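Local coordinates for protein sorbitol dehydrogenase (Gluconobacter oxydans, PDB 5ITG) that probably interconverts D-sorbitol and L-sorbose with NADP(H) as cofactor, as an oxidoreductase of the mannitol dehydrogenase family, at residues 285-288 with 289-293; 331-335 with 336-340; 191-194 with 195-198. All blocks are in the same frame, centred on the assembly; numbering follows the deposited sequence.

Interaction 1 (285-288 with 289-293); sequences GDVT and DWEYV
Thr288 and Tyr292, one turn apart at the start of helix 288-312, point their side chains the same way, with Thr288 CG2 lying 3.7 Å from Tyr292 CE2. Tyr292 N donates to Thr288 O at 3.2 Å and Glu291 N to Val287 O at 3.1 Å; these are the first ordinary helical bonds. The N-H groups ahead of them are served otherwise. Thr288 N donates to Asp286 OD1 at 2.8 Å, making the Asx turn that caps the helix. That oxygen also accepts from Thr288 OG1, at 2.6 Å, the amide meeting it on the anti side of the carboxylate and the hydroxyl on the syn side. The hydroxyl gets there because OG1 sits beside its own backbone N (chi1 -52°), and OG1 is bonded to His193 NE2 as well. A valine in place of Thr288 would probably leave His193 NE2 without this partner and cost Asp286 OD1 one of its two donors from Thr288, making the carboxylate easier to turn. The amides of Asp289 and Trp290 reach Asp286 O through two separate waters: water 2 accepts from Asp289 N at 2.8 Å, water 1 from Trp290 N at 2.9 Å, and both donate to that carbonyl. The Val287 methyls pack against the Glu291 chain, Val287 CG2 4.0 Å from Glu291 CG and CG1 against the carboxylate carbon CD. The buried Glu291 carboxylate accepts from His193 N through OE2, while Val287 N is taken by Glu266 of strand 263-266.

Interaction 2 (331-335 with 336-340); sequences KNYLN and KDVIP
Tyr333 lays one ring face over Val338 CG2, a CH-pi contact in which the methyl stands 3.9 Å from the ring centroid, 20° off its normal and displaced toward the CZ and CE2 rim. With CG anti to the backbone N (chi1 171°), the ring leans along the helix toward the residues that follow. The Asp337 side chain crosses that of Tyr333 at about a right angle, carboxylate and ring planes 50° apart, with Asp337 OD2 3.5 Å from Tyr333 CD1; this carboxylate is held by a salt bridge to Arg401. The backbone widens here into a pi-type turn: Tyr333 O takes both Asp337 N, at 2.9 Å, and Val338 N, at 3.1 Å, and Ile339 N then donates to Leu334 O at 2.9 Å, again five residues back. Pro340 has no N-H to offer, and its CD lies 3.2 Å from Asn335 O. Asn335 runs alongside Ile339, and its OD1 is bonded to Arg354. This part of the chain, at the C-terminal side of helix 324-338, packs Tyr333 and Val338 between helices 288-312 and 377-394, touching Ala300, Met297 and Thr388, while Leu334 and Ile339 rest on helix 350-361 and Lys336 touches Arg401 of helix 400-412.

Interaction 3 (191-194 with 195-198); sequences LRHN and GNVA
His193 and Asn196 lie side by side at the start of helix 194-209, ring and amide planes only 14° apart, with Asn196 ND2 3.7 Å from His193 CB. The backbone of His193 turns the chain into the helix from a left-handed conformation (phi 50°, psi 58°), which directs its carbonyl at the first turn: His193 O accepts from Val197 N at 3.2 Å and, more weakly, from Asn196 N at 3.0 Å. The imidazole NE2 is hydrogen-bonded to Thr288 OG1 of helix 288-312.

Asn194 O receives Ala198 N at 3.0 Å in a nearly straight bond. The side-chain CG of Asn194 is set between backbone N and carbonyl carbon (chi1 53°), which places the buried amide between the preceding loop and strand 226-228: ND2 donates to Asp189 O and OD1 accepts from Gly226 N, so both ends are satisfied.

Val197 faces the loop, its CB 3.4 Å from Asn194 O and its CG2 3.6 Å from His193 O, while CG1 makes a loose apolar contact with Leu191 CD1. Val197 and Leu191 both rest on Tyr135. Asn225 OD1 accepts from Asn196 N and weakly from Gly195 N. The arrangement is a helix N-terminus with His193 at the N-cap, following the loop that leaves strand 184-187 of the Rossmann domain's sheet.

In the fold
Interactions 1 and 3 meet where the Rossmann domain and the C-terminal domain face each other: their centres are 12 Å apart, and the two helix starts are bridged by probable hydrogen bonds, Glu291 OE2 to His193 N at 2.7 Å and Thr288 OG1 to His193 NE2 at 3.1 Å. Interaction 2 lies farther along the helical C-terminal domain, its centre 19 Å from that of interaction 1 and 28 Å from that of interaction 3. Helix 288-312 links interactions 1 and 2, beginning in interaction 1 and carrying Met297 and Ala300 to interaction 2. In this family the active site lies between the two domains, so 191-198 and 285-293 are probably closer to it than 331-340.

Interaction 1 (285-288 with 289-293)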
loop_
_atom_site.group_PDB
_atom_site.type_symbol
_atom_site.label_atom_id
_atom_site.label_comp_id
_atom_site.label_asym_id
_atom_site.label_seq_id
_atom_site.Cartn_x
_atom_site.Cartn_y
_atom_site.Cartn_z
ATOM N N GLY A 285 1.998 -15.167 12.384
ATOM C CA GLY A 285 1.013 -16.210 12.161
ATOM C C GLY A 285 -0.269 -15.619 11.594
ATOM O O GLY A 285 -0.954 -16.248 10.782
ATOM N N ASP A 286 -0.585 -14.392 12.002
ATOM C CA ASP A 286 -1.798 -13.705 11.547
ATOM C C ASP A 286 -1.479 -12.218 11.367
ATOM O O ASP A 286 -1.018 -11.560 12.299
ATOM C CB ASP A 286 -2.908 -13.872 12.592
ATOM C CG ASP A 286 -4.268 -13.389 12.100
ATOM O OD1 ASP A 286 -4.326 -12.409 11.329
ATOM O OD2 ASP A 286 -5.289 -13.993 12.504
ATOM N N VAL A 287 -1.743 -11.693 10.174
ATOM C CA VAL A 287 -1.459 -10.295 9.859
ATOM C C VAL A 287 -2.444 -9.286 10.462
ATOM O O VAL A 287 -2.149 -8.091 10.536
ATOM C CB VAL A 287 -1.457 -10.085 8.311
ATOM C CG1 VAL A 287 -2.895 -10.044 7.791
ATOM C CG2 VAL A 287 -0.721 -8.817 7.945
ATOM N N THR A 288 -3.601 -9.767 10.900
ATOM C CA THR A 288 -4.650 -8.891 11.404
ATOM C C THR A 288 -4.261 -7.802 12.402
ATOM O O THR A 288 -4.584 -6.634 12.195
ATOM C CB THR A 288 -5.813 -9.729 11.968
ATOM O OG1 THR A 288 -6.214 -10.688 10.979
ATOM C CG2 THR A 288 -7.006 -8.834 12.293
ATOM N N ASP A 289 -3.561 -8.163 13.471
ATOM C CA ASP A 289 -3.170 -7.155 14.452
ATOM C C ASP A 289 -2.317 -6.044 13.832
ATOM O O ASP A 289 -2.554 -4.864 14.099
ATOM C CB ASP A 289 -2.444 -7.803 15.631
ATOM C CG ASP A 289 -3.363 -8.686 16.460
ATOM O OD1 ASP A 289 -4.599 -8.591 16.291
ATOM O OD2 ASP A 289 -2.856 -9.467 17.288
ATOM N N TRP A 290 -1.352 -6.399 12.991
ATOM C CA TRP A 290 -0.517 -5.373 12.361
ATOM C C TRP A 290 -1.302 -4.469 11.404
ATOM O O TRP A 290 -1.030 -3.270 11.312
ATOM C CB TRP A 290 0.673 -6.015 11.638
ATOM C CG TRP A 290 1.929 -5.967 12.449
ATOM C CD1 TRP A 290 2.619 -7.027 12.968
ATOM C CD2 TRP A 290 2.657 -4.791 12.825
ATOM N NE1 TRP A 290 3.734 -6.582 13.641
ATOM C CE2 TRP A 290 3.780 -5.215 13.570
ATOM C CE3 TRP A 290 2.469 -3.420 12.604
ATOM C CZ2 TRP A 290 4.715 -4.314 14.093
ATOM C CZ3 TRP A 290 3.403 -2.520 13.130
ATOM C CH2 TRP A 290 4.508 -2.974 13.863
ATOM N N GLU A 291 -2.280 -5.032 10.702
ATOM C CA GLU A 291 -3.104 -4.231 9.788
ATOM C C GLU A 291 -3.836 -3.141 10.566
ATOM O O GLU A 291 -3.960 -2.003 10.093
ATOM C CB GLU A 291 -4.156 -5.093 9.067
ATOM C CG GLU A 291 -3.604 -6.109 8.077
ATOM C CD GLU A 291 -4.677 -6.645 7.128
ATOM O OE1 GLU A 291 -5.806 -6.917 7.593
ATOM O OE2 GLU A 291 -4.388 -6.802 5.923
ATOM N N TYR A 292 -4.330 -3.488 11.756
ATOM C CA TYR A 292 -5.049 -2.520 12.559
ATOM C C TYR A 292 -4.159 -1.469 13.197
ATOM O O TYR A 292 -4.618 -0.367 13.462
ATOM C CB TYR A 292 -5.937 -3.223 13.596
ATOM C CG TYR A 292 -7.210 -3.722 12.935
ATOM C CD1 TYR A 292 -8.035 -2.835 12.240
ATOM C CD2 TYR A 292 -7.538 -5.078 12.917
ATOM C CE1 TYR A 292 -9.151 -3.281 11.530
ATOM C CE2 TYR A 292 -8.660 -5.540 12.205
ATOM C CZ TYR A 292 -9.456 -4.628 11.509
ATOM O OH TYR A 292 -10.533 -5.064 10.769
ATOM N N VAL A 293 -2.893 -1.795 13.440
ATOM C CA VAL A 293 -1.977 -0.794 13.982
ATOM C C VAL A 293 -1.824 0.279 12.894
ATOM O O VAL A 293 -1.909 1.481 13.159
ATOM C CB VAL A 293 -0.578 -1.375 14.270
ATOM C CG1 VAL A 293 0.407 -0.227 14.569
ATOM C CG2 VAL A 293 -0.645 -2.331 15.459
HETATM O O HOH W 1 -0.216 -9.076 12.942
HETATM O O HOH W 2 -3.065 -10.849 14.196
#

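Interaction 2 (331-335 with 336-340)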
loop_
_atom_site.group_PDB
_atom_site.type_symbol
_atom_site.label_atom_id
_atom_site.label_comp_id
_atom_site.label_asym_id
_atom_site.label_seq_id
_atom_site.Cartn_x
_atom_site.Cartn_y
_atom_site.Cartn_z
ATOM N N LYS A 331 -0.252 13.789 18.656
ATOM C CA LYS A 331 0.431 12.957 19.646
ATOM C C LYS A 331 -0.494 12.602 20.803
ATOM O O LYS A 331 -0.471 11.474 21.309
ATOM C CB LYS A 331 1.665 13.672 20.206
ATOM C CG LYS A 331 2.820 13.836 19.235
ATOM C CD LYS A 331 3.916 14.647 19.903
ATOM C CE LYS A 331 5.089 14.884 18.978
ATOM N NZ LYS A 331 6.133 15.693 19.668
ATOM N N ASN A 332 -1.305 13.560 21.227
ATOM C CA ASN A 332 -2.228 13.323 22.336
ATOM C C ASN A 332 -3.304 12.308 21.954
ATOM O O ASN A 332 -3.706 11.484 22.778
ATOM C CB ASN A 332 -2.880 14.637 22.794
ATOM C CG ASN A 332 -1.871 15.605 23.402
ATOM O OD1 ASN A 332 -0.786 15.200 23.838
ATOM N ND2 ASN A 332 -2.230 16.885 23.452
ATOM N N TYR A 333 -3.783 12.388 20.715
ATOM C CA TYR A 333 -4.790 11.442 20.214
ATOM C C TYR A 333 -4.172 10.034 20.204
ATOM O O TYR A 333 -4.749 9.088 20.730
ATOM C CB TYR A 333 -5.211 11.843 18.794
ATOM C CG TYR A 333 -6.082 10.836 18.050
ATOM C CD1 TYR A 333 -7.359 10.510 18.505
ATOM C CD2 TYR A 333 -5.632 10.239 16.868
ATOM C CE1 TYR A 333 -8.179 9.607 17.793
ATOM C CE2 TYR A 333 -6.444 9.336 16.152
ATOM C CZ TYR A 333 -7.715 9.030 16.622
ATOM O OH TYR A 333 -8.519 8.149 15.917
ATOM N N LEU A 334 -2.995 9.899 19.598
ATOM C CA LEU A 334 -2.337 8.605 19.549
ATOM C C LEU A 334 -2.000 8.059 20.938
ATOM O O LEU A 334 -2.256 6.889 21.222
ATOM C CB LEU A 334 -1.074 8.688 18.697
ATOM C CG LEU A 334 -1.341 8.970 17.216
ATOM C CD1 LEU A 334 -0.011 9.123 16.499
ATOM C CD2 LEU A 334 -2.152 7.829 16.591
ATOM N N ASN A 335 -1.451 8.902 21.809
ATOM C CA ASN A 335 -1.083 8.464 23.166
ATOM C C ASN A 335 -2.243 8.168 24.104
ATOM O O ASN A 335 -2.240 7.164 24.819
ATOM C CB ASN A 335 -0.204 9.507 23.858
ATOM C CG ASN A 335 1.181 9.584 23.271
ATOM O OD1 ASN A 335 1.738 8.578 22.836
ATOM N ND2 ASN A 335 1.758 10.776 23.275
ATOM N N LYS A 336 -3.235 9.045 24.098
ATOM C CA LYS A 336 -4.364 8.909 25.010
ATOM C C LYS A 336 -5.597 8.150 24.533
ATOM O O LYS A 336 -6.305 7.553 25.348
ATOM C CB LYS A 336 -4.796 10.301 25.470
ATOM C CG LYS A 336 -3.647 11.158 25.974
ATOM C CD LYS A 336 -2.923 10.507 27.145
ATOM C CE LYS A 336 -1.647 11.273 27.494
ATOM N NZ LYS A 336 -0.825 10.568 28.530
ATOM N N ASP A 337 -5.864 8.172 23.231
ATOM C CA ASP A 337 -7.052 7.505 22.703
ATOM C C ASP A 337 -6.826 6.192 21.963
ATOM O O ASP A 337 -7.558 5.223 22.174
ATOM C CB ASP A 337 -7.813 8.470 21.786
ATOM C CG ASP A 337 -8.104 9.796 22.464
ATOM O OD1 ASP A 337 -8.729 9.784 23.543
ATOM O OD2 ASP A 337 -7.701 10.847 21.929
ATOM N N VAL A 338 -5.816 6.150 21.102
ATOM C CA VAL A 338 -5.558 4.950 20.314
ATOM C C VAL A 338 -4.701 3.892 20.996
ATOM O O VAL A 338 -5.143 2.760 21.171
ATOM C CB VAL A 338 -4.918 5.309 18.956
ATOM C CG1 VAL A 338 -4.764 4.044 18.083
ATOM C CG2 VAL A 338 -5.784 6.347 18.230
ATOM N N ILE A 339 -3.480 4.252 21.377
ATOM C CA ILE A 339 -2.581 3.296 22.017
ATOM C C ILE A 339 -3.195 2.518 23.190
ATOM O O ILE A 339 -2.996 1.300 23.304
ATOM C CB ILE A 339 -1.256 3.991 22.467
ATOM C CG1 ILE A 339 -0.394 4.291 21.230
ATOM C CG2 ILE A 339 -0.468 3.087 23.417
ATOM C CD1 ILE A 339 0.904 5.036 21.532
ATOM N N PRO A 340 -3.957 3.192 24.065
ATOM C CA PRO A 340 -4.551 2.460 25.197
ATOM C C PRO A 340 -5.648 1.474 24.790
ATOM O O PRO A 340 -6.022 0.602 25.570
ATOM C CB PRO A 340 -5.084 3.579 26.098
ATOM C CG PRO A 340 -4.191 4.763 25.738
ATOM C CD PRO A 340 -4.109 4.645 24.244
#

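Interaction 3 (191-194 with 195-198)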
loop_
_atom_site.group_PDB
_atom_site.type_symbol
_atom_site.label_atom_id
_atom_site.label_comp_id
_atom_site.label_asym_id
_atom_site.label_seq_id
_atom_site.Cartn_x
_atom_site.Cartn_y
_atom_site.Cartn_z
ATOM N N LEU A 191 -3.849 -4.092 0.287
ATOM C CA LEU A 191 -5.257 -4.350 0.533
ATOM C C LEU A 191 -5.374 -5.111 1.844
ATOM O O LEU A 191 -4.460 -5.837 2.225
ATOM C CB LEU A 191 -5.842 -5.208 -0.594
ATOM C CG LEU A 191 -5.629 -4.705 -2.023
ATOM C CD1 LEU A 191 -6.094 -5.764 -3.016
ATOM C CD2 LEU A 191 -6.393 -3.405 -2.219
ATOM N N ARG A 192 -6.496 -4.961 2.530
ATOM C CA ARG A 192 -6.683 -5.682 3.778
ATOM C C ARG A 192 -6.843 -7.165 3.434
ATOM O O ARG A 192 -7.631 -7.535 2.557
ATOM C CB ARG A 192 -7.897 -5.118 4.512
ATOM C CG ARG A 192 -7.675 -3.660 4.903
ATOM C CD ARG A 192 -8.944 -3.000 5.381
ATOM N NE ARG A 192 -9.409 -3.548 6.650
ATOM C CZ ARG A 192 -10.596 -3.279 7.175
ATOM N NH1 ARG A 192 -11.432 -2.471 6.534
ATOM N NH2 ARG A 192 -10.948 -3.817 8.336
ATOM N N HIS A 193 -6.070 -8.002 4.119
ATOM C CA HIS A 193 -6.051 -9.440 3.878
ATOM C C HIS A 193 -5.882 -9.694 2.377
ATOM O O HIS A 193 -6.702 -10.360 1.741
ATOM C CB HIS A 193 -7.329 -10.088 4.411
ATOM C CG HIS A 193 -7.464 -9.994 5.899
ATOM N ND1 HIS A 193 -8.511 -9.344 6.514
ATOM C CD2 HIS A 193 -6.660 -10.437 6.896
ATOM C CE1 HIS A 193 -8.348 -9.389 7.825
ATOM N NE2 HIS A 193 -7.232 -10.047 8.082
ATOM N N ASN A 194 -4.793 -9.167 1.826
ATOM C CA ASN A 194 -4.521 -9.310 0.399
ATOM C C ASN A 194 -4.417 -10.764 -0.056
ATOM O O ASN A 194 -4.734 -11.079 -1.199
ATOM C CB ASN A 194 -3.256 -8.523 0.001
ATOM C CG ASN A 194 -2.032 -8.870 0.847
ATOM O OD1 ASN A 194 -2.072 -9.750 1.709
ATOM N ND2 ASN A 194 -0.932 -8.170 0.591
ATOM N N GLY A 195 -3.982 -11.644 0.840
ATOM C CA GLY A 195 -3.873 -13.048 0.492
ATOM C C GLY A 195 -5.237 -13.674 0.281
ATOM O O GLY A 195 -5.426 -14.507 -0.619
ATOM N N ASN A 196 -6.195 -13.287 1.116
ATOM C CA ASN A 196 -7.547 -13.810 0.995
ATOM C C ASN A 196 -8.153 -13.335 -0.326
ATOM O O ASN A 196 -8.914 -14.060 -0.963
ATOM C CB ASN A 196 -8.417 -13.341 2.163
ATOM C CG ASN A 196 -7.988 -13.946 3.493
ATOM O OD1 ASN A 196 -7.069 -14.760 3.555
ATOM N ND2 ASN A 196 -8.664 -13.553 4.559
ATOM N N VAL A 197 -7.814 -12.115 -0.729
ATOM C CA VAL A 197 -8.313 -11.569 -1.989
ATOM C C VAL A 197 -7.753 -12.409 -3.135
ATOM O O VAL A 197 -8.493 -12.853 -4.013
ATOM C CB VAL A 197 -7.878 -10.100 -2.183
ATOM C CG1 VAL A 197 -8.262 -9.618 -3.580
ATOM C CG2 VAL A 197 -8.539 -9.223 -1.115
ATOM N N ALA A 198 -6.441 -12.621 -3.117
ATOM C CA ALA A 198 -5.773 -13.420 -4.132
ATOM C C ALA A 198 -6.379 -14.832 -4.189
ATOM O O ALA A 198 -6.663 -15.353 -5.272
ATOM C CB ALA A 198 -4.286 -13.498 -3.822
#